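Local coordinates for protein PHOX (Pseudomonas fluorescens, PDB 4A9V) that hydrolyses phosphate monoesters as an alkaline phosphatase of the PhoX family, using a complex iron-calcium cofactor held in a beta-propeller, at residues I87-T92 / G118-E123; F64-D69 / P569-M574. All blocks are in the same frame, centred on the assembly; numbering follows the deposited sequence. Where two conformers were deposited one is given.

Contact 1. Residues I87-T92 / G118-E123; sequences INNEYT and GVSVIE. With FEO (mu-oxo-diiron), chain S.
N89 lies alongside S120 on one face of a two-strand pairing, and its amide oxygen OD1 takes a hydrogen bond from S120 OG at 2.7 Å. The hydroxyl reaches that oxygen in the amide plane, on a lone pair. Both side chains are swung beside their own backbone N and anti to the carbonyl carbon (chi1 -63° for N89), which brings the two polar groups together across the strands. S120 OG has a second partner, accepting the backbone N-H of G65, while N89 ND2 is held by the carbonyl of D66, so these buried groups tie the pair to the loop 64-67 that leads into strand 68-76. On the same face I87 extends CD1 to the CD1 of I122, 3.8 Å away, the two side chains meeting obliquely. The backbones form an antiparallel pairing in the middle of a four-stranded sheet, as in one blade of a beta-propeller. S120 N gives I87 O a nearly straight bond of 2.8 Å (174° at the hydrogen), and I87 N returns one to S120 O; N89 and G118 exchange a similar pair, G118 taking backbone angles open to glycine. Between these hydrogen-bonded pairs, on the other face, V119 CG2 packs against N88 OD1 at 3.6 Å. That amide is gripped from elsewhere, OD1 by the hydroxyls of Y189 and T191, ND2 by the carbonyls of C179 and A180. Just past the strand, E90 stretches out, and its OE2 binds one iron of the mu-oxo-diiron centre at 2.1 Å, an iron it shares with C179, E194 and two waters.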
loop_
_atom_site.group_PDB
_atom_site.type_symbol
_atom_site.label_atom_id
_atom_site.label_comp_id
_atom_site.label_asym_id
_atom_site.label_seq_id
_atom_site.Cartn_x
_atom_site.Cartn_y
_atom_site.Cartn_z
ATOM N N ILE A 87 7.729 -5.905 -6.301
ATOM C CA ILE A 87 6.278 -5.985 -6.282
ATOM C C ILE A 87 5.842 -6.690 -5.002
ATOM O O ILE A 87 6.260 -7.814 -4.708
ATOM C CB ILE A 87 5.757 -6.760 -7.504
ATOM C CG1 ILE A 87 6.186 -6.088 -8.814
ATOM C CG2 ILE A 87 4.248 -6.903 -7.428
ATOM C CD1 ILE A 87 6.319 -7.048 -9.982
ATOM N N ASN A 88 4.993 -6.022 -4.232
ATOM C CA ASN A 88 4.476 -6.592 -3.007
ATOM C C ASN A 88 3.495 -7.710 -3.295
ATOM O O ASN A 88 2.718 -7.631 -4.246
ATOM C CB ASN A 88 3.740 -5.535 -2.204
ATOM C CG ASN A 88 4.658 -4.507 -1.590
ATOM O OD1 ASN A 88 5.889 -4.613 -1.642
ATOM N ND2 ASN A 88 4.055 -3.521 -0.954
ATOM N N ASN A 89 3.430 -8.654 -2.360
ATOM C CA ASN A 89 2.449 -9.728 -2.359
ATOM C C ASN A 89 1.744 -9.710 -1.011
ATOM O O ASN A 89 2.353 -10.016 0.016
ATOM C CB ASN A 89 3.176 -11.063 -2.574
ATOM C CG ASN A 89 3.870 -11.126 -3.915
ATOM O OD1 ASN A 89 5.094 -11.235 -3.996
ATOM N ND2 ASN A 89 3.084 -11.055 -4.985
ATOM N N GLU A 90 0.509 -9.227 -0.988
ATOM C CA GLU A 90 -0.092 -8.809 0.278
ATOM C C GLU A 90 -0.660 -9.965 1.100
ATOM O O GLU A 90 -0.498 -10.003 2.316
ATOM C CB GLU A 90 -1.163 -7.750 0.042
ATOM C CG GLU A 90 -1.618 -7.098 1.341
ATOM C CD GLU A 90 -2.741 -6.102 1.161
ATOM O OE1 GLU A 90 -3.692 -6.409 0.415
ATOM O OE2 GLU A 90 -2.699 -5.040 1.834
ATOM N N TYR A 91 -1.401 -10.864 0.463
ATOM C CA TYR A 91 -2.064 -11.946 1.182
ATOM C C TYR A 91 -2.435 -13.010 0.169
ATOM O O TYR A 91 -1.957 -12.970 -0.970
ATOM C CB TYR A 91 -3.266 -11.436 2.007
ATOM C CG TYR A 91 -4.465 -10.963 1.216
ATOM C CD1 TYR A 91 -4.466 -9.728 0.577
ATOM C CD2 TYR A 91 -5.640 -11.692 1.207
ATOM C CE1 TYR A 91 -5.593 -9.249 -0.063
ATOM C CE2 TYR A 91 -6.770 -11.229 0.560
ATOM C CZ TYR A 91 -6.746 -9.998 -0.061
ATOM O OH TYR A 91 -7.850 -9.515 -0.728
ATOM N N THR A 92 -3.191 -14.011 0.595
ATOM C CA THR A 92 -3.530 -15.099 -0.307
ATOM C C THR A 92 -4.994 -15.475 -0.173
ATOM O O THR A 92 -5.672 -15.075 0.767
ATOM C CB THR A 92 -2.597 -16.320 -0.111
ATOM O OG1 THR A 92 -2.866 -17.311 -1.114
ATOM C CG2 THR A 92 -2.774 -16.936 1.267
ATOM N N GLY A 118 4.917 -11.195 0.902
ATOM C CA GLY A 118 6.236 -10.580 0.939
ATOM C C GLY A 118 6.445 -9.709 -0.279
ATOM O O GLY A 118 5.607 -8.858 -0.594
ATOM N N VAL A 119 7.572 -9.919 -0.953
ATOM C CA VAL A 119 7.945 -9.153 -2.130
ATOM C C VAL A 119 8.470 -10.119 -3.187
ATOM O O VAL A 119 9.121 -11.121 -2.877
ATOM C CB VAL A 119 8.994 -8.069 -1.783
ATOM C CG1 VAL A 119 9.478 -7.341 -3.028
ATOM C CG2 VAL A 119 8.410 -7.075 -0.786
ATOM N N SER A 120 8.165 -9.809 -4.441
ATOM C CA SER A 120 8.794 -10.458 -5.589
ATOM C C SER A 120 9.608 -9.413 -6.343
ATOM O O SER A 120 9.061 -8.411 -6.796
ATOM C CB SER A 120 7.720 -11.016 -6.521
ATOM O OG SER A 120 6.921 -11.981 -5.881
ATOM N N VAL A 121 10.921 -9.621 -6.427
ATOM C CA VAL A 121 11.782 -8.796 -7.267
ATOM C C VAL A 121 11.992 -9.517 -8.590
ATOM O O VAL A 121 12.310 -10.709 -8.600
ATOM C CB VAL A 121 13.155 -8.545 -6.608
ATOM C CG1 VAL A 121 14.017 -7.648 -7.487
ATOM C CG2 VAL A 121 12.987 -7.939 -5.225
ATOM N N ILE A 122 11.711 -8.818 -9.687
ATOM C CA ILE A 122 11.841 -9.394 -11.019
ATOM C C ILE A 122 12.599 -8.464 -11.949
ATOM O O ILE A 122 12.540 -7.245 -11.808
ATOM C CB ILE A 122 10.470 -9.738 -11.636
ATOM C CG1 ILE A 122 9.633 -8.479 -11.896
ATOM C CG2 ILE A 122 9.726 -10.737 -10.758
ATOM C CD1 ILE A 122 8.343 -8.762 -12.641
ATOM N N GLU A 123 13.300 -9.046 -12.916
ATOM C CA GLU A 123 13.829 -8.297 -14.039
ATOM C C GLU A 123 12.824 -8.272 -15.175
ATOM O O GLU A 123 12.206 -9.294 -15.498
ATOM C CB GLU A 123 15.148 -8.904 -14.520
ATOM C CG GLU A 123 15.721 -8.141 -15.706
ATOM C CD GLU A 123 17.048 -8.656 -16.217
ATOM O OE1 GLU A 123 17.804 -9.268 -15.439
ATOM O OE2 GLU A 123 17.395 -8.289 -17.357
HETATM FE FE1 FEO S . -3.549 -3.174 1.820
HETATM FE FE2 FEO S . -5.098 -0.312 3.033
HETATM O O FEO S . -4.807 -1.686 1.708
HETATM O O HOH W 1 -3.943 -3.325 -0.298
HETATM O O HOH W 2 -5.516 -4.249 2.176
#

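Contact 2. Residues F64-D69 / P569-M574. With LI (lithium ion), chain D.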
loop_
_atom_site.group_PDB
_atom_site.type_symbol
_atom_site.label_atom_id
_atom_site.label_comp_id
_atom_site.label_asym_id
_atom_site.label_seq_id
_atom_site.Cartn_x
_atom_site.Cartn_y
_atom_site.Cartn_z
ATOM N N PHE A 64 6.356 -16.261 -8.130
ATOM C CA PHE A 64 5.710 -14.980 -7.903
ATOM C C PHE A 64 4.593 -15.156 -6.872
ATOM O O PHE A 64 3.803 -16.095 -6.945
ATOM C CB PHE A 64 5.146 -14.445 -9.221
ATOM C CG PHE A 64 4.792 -12.987 -9.187
ATOM C CD1 PHE A 64 5.788 -12.024 -9.203
ATOM C CD2 PHE A 64 3.471 -12.584 -9.216
ATOM C CE1 PHE A 64 5.469 -10.683 -9.227
ATOM C CE2 PHE A 64 3.142 -11.241 -9.236
ATOM C CZ PHE A 64 4.144 -10.287 -9.234
ATOM N N GLY A 65 4.549 -14.250 -5.901
ATOM C CA GLY A 65 3.608 -14.362 -4.801
ATOM C C GLY A 65 2.197 -14.019 -5.221
ATOM O O GLY A 65 1.916 -13.724 -6.388
ATOM N N ASP A 66 1.288 -14.113 -4.256
ATOM C CA ASP A 66 -0.136 -13.918 -4.498
ATOM C C ASP A 66 -0.522 -12.455 -4.268
ATOM O O ASP A 66 0.260 -11.655 -3.748
ATOM C CB ASP A 66 -0.938 -14.858 -3.588
ATOM C CG ASP A 66 -2.289 -15.259 -4.173
ATOM O OD1 ASP A 66 -2.711 -14.670 -5.194
ATOM O OD2 ASP A 66 -2.937 -16.148 -3.571
ATOM N N ASN A 67 -1.722 -12.104 -4.708
ATOM C CA ASN A 67 -2.322 -10.805 -4.453
ATOM C C ASN A 67 -1.321 -9.655 -4.554
ATOM O O ASN A 67 -1.163 -8.856 -3.629
ATOM C CB ASN A 67 -3.102 -10.819 -3.138
ATOM C CG ASN A 67 -4.363 -11.661 -3.236
ATOM O OD1 ASN A 67 -4.814 -11.992 -4.333
ATOM N ND2 ASN A 67 -4.944 -12.007 -2.098
ATOM N N ASN A 68 -0.808 -9.446 -5.760
ATOM C CA ASN A 68 0.190 -8.408 -5.960
ATOM C C ASN A 68 -0.403 -7.020 -5.779
ATOM O O ASN A 68 -1.589 -6.791 -6.034
ATOM C CB ASN A 68 0.904 -8.543 -7.313
ATOM C CG ASN A 68 -0.043 -8.643 -8.492
ATOM O OD1 ASN A 68 -0.062 -9.679 -9.154
ATOM N ND2 ASN A 68 -0.463 -7.485 -8.985
ATOM N N ASP A 69 0.376 -6.163 -5.130
ATOM C CA ASP A 69 -0.130 -4.921 -4.579
ATOM C C ASP A 69 0.834 -3.786 -4.986
ATOM O O ASP A 69 1.140 -3.626 -6.166
ATOM C CB ASP A 69 -0.322 -5.094 -3.060
ATOM C CG ASP A 69 -1.364 -4.164 -2.474
ATOM O OD1 ASP A 69 -1.552 -3.054 -3.019
ATOM O OD2 ASP A 69 -1.968 -4.541 -1.435
ATOM N N PRO A 569 -8.683 -17.937 -11.424
ATOM C CA PRO A 569 -8.190 -16.576 -11.621
ATOM C C PRO A 569 -6.881 -16.338 -10.877
ATOM O O PRO A 569 -6.625 -16.969 -9.854
ATOM C CB PRO A 569 -9.309 -15.717 -11.033
ATOM C CG PRO A 569 -9.881 -16.569 -9.951
ATOM C CD PRO A 569 -9.762 -17.996 -10.421
ATOM N N ARG A 570 -6.029 -15.489 -11.443
ATOM C CA ARG A 570 -4.706 -15.227 -10.878
ATOM C C ARG A 570 -4.441 -13.728 -10.850
ATOM O O ARG A 570 -4.472 -13.069 -11.886
ATOM C CB ARG A 570 -3.621 -15.923 -11.702
ATOM C CG ARG A 570 -3.772 -17.434 -11.750
ATOM C CD ARG A 570 -2.946 -18.044 -12.867
ATOM N NE ARG A 570 -1.514 -17.947 -12.605
ATOM C CZ ARG A 570 -0.583 -18.353 -13.457
ATOM N NH1 ARG A 570 -0.941 -18.801 -14.655
ATOM N NH2 ARG A 570 0.697 -18.281 -13.127
ATOM N N SER A 571 -4.104 -13.208 -9.673
ATOM C CA SER A 571 -3.607 -11.841 -9.552
ATOM C C SER A 571 -2.462 -11.644 -10.528
ATOM O O SER A 571 -1.598 -12.516 -10.671
ATOM C CB SER A 571 -3.110 -11.576 -8.130
ATOM O OG SER A 571 -4.172 -11.600 -7.195
ATOM N N SER A 572 -2.474 -10.505 -11.209
ATOM C CA SER A 572 -1.523 -10.249 -12.274
ATOM C C SER A 572 -1.080 -8.802 -12.270
ATOM O O SER A 572 -1.837 -7.908 -11.875
ATOM C CB SER A 572 -2.144 -10.575 -13.631
ATOM O OG SER A 572 -2.537 -11.933 -13.710
ATOM N N VAL A 573 0.140 -8.578 -12.747
ATOM C CA VAL A 573 0.602 -7.261 -13.127
ATOM C C VAL A 573 0.409 -7.127 -14.626
ATOM O O VAL A 573 0.846 -7.991 -15.399
ATOM C CB VAL A 573 2.086 -7.064 -12.747
ATOM C CG1 VAL A 573 2.592 -5.704 -13.198
ATOM C CG2 VAL A 573 2.279 -7.231 -11.248
ATOM N N MET A 574 -0.259 -6.049 -15.024
ATOM C CA MET A 574 -0.555 -5.765 -16.420
ATOM C C MET A 574 0.360 -4.666 -16.931
ATOM O O MET A 574 0.704 -3.746 -16.197
ATOM C CB MET A 574 -2.008 -5.300 -16.571
ATOM C CG MET A 574 -3.029 -6.205 -15.906
ATOM S SD MET A 574 -3.012 -7.901 -16.519
ATOM C CE MET A 574 -3.512 -7.661 -18.221
HETATM LI LI LI D . -3.148 -2.691 -1.236
HETATM O O HOH W 3 -4.473 -14.316 -7.091
HETATM O O HOH W 1 -3.943 -3.325 -0.298
HETATM O O HOH W 4 -2.470 -1.024 -1.419
#
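N68 leaves its backbone with CB directed at the segment 569-574, and chi1 of 52° sets CG between the backbone N and the carbonyl carbon. From there CG comes 3.9 Å from V573 CG2, and the amide lays its two ends along the segment 569-574, OD1 near the S571-S572 peptide and ND2 at S572 O. N68 OD1 rests 3.4 Å from S571 C and also lies in plane at the edge of the F64 ring. ND2 gives a weak but fairly straight hydrogen bond to S572 O, 3.2 Å long with 163° at the hydrogen, and the same nitrogen packs 3.6 Å from V573 CG2. N68 has two conformers and the bond is described for one of them, so it is tentative. That methyl also touches F64, whose CZ approaches CG2 at 4.1 Å, the two side chains crossing at about a right angle. The segments belong to different sheets: N68 and D69 open strand 68-76, an edge strand of one four-stranded antiparallel sheet, whereas S572 to M574 open strand 572-578 of another. In the beta-propeller this is a junction between two sheets, with no backbone-to-backbone hydrogen bond between the two segments. Farther from the strands, S571 points CB at N67, with its OG 3.0 Å from N67 OD1. Both polar ends have other partners, since S571 OG is bonded to the backbone N of H551 and N67 OD1 to the amide of N93. A water bridges D66 OD1 and S571 N, donating to D66 OD1 at 2.6 Å. D66 OD1 is also met by N67 N, from above the carboxylate plane, while OD2 is bonded to T92. On the side away from S571, D69 turns both carboxylate oxygens to a lithium ion, OD2 at 2.2 Å.

Overall arrangement
Contacts 1 and 2 have centres 8 Å apart and meet directly. Along the chain their segments run 64-69, 87-92, 118-123 and, much later, 569-574. Strands 68-76 and 82-89 follow each other and are neighbours in one antiparallel sheet, so residues 64-69 border residues 87-92, with N88 O and D69 N 2.9 Å apart. Contact 1 pairs strand 82-89 with 118-127 inside that sheet. The last strand, 572-578, pairs with the early strand 30-37 in another sheet, consistent with closure of the propeller, and contact 2 packs that sheet against an edge strand of the first. Both reach the metal centre: E90 and D69 belong to the mu-oxo-diiron pocket.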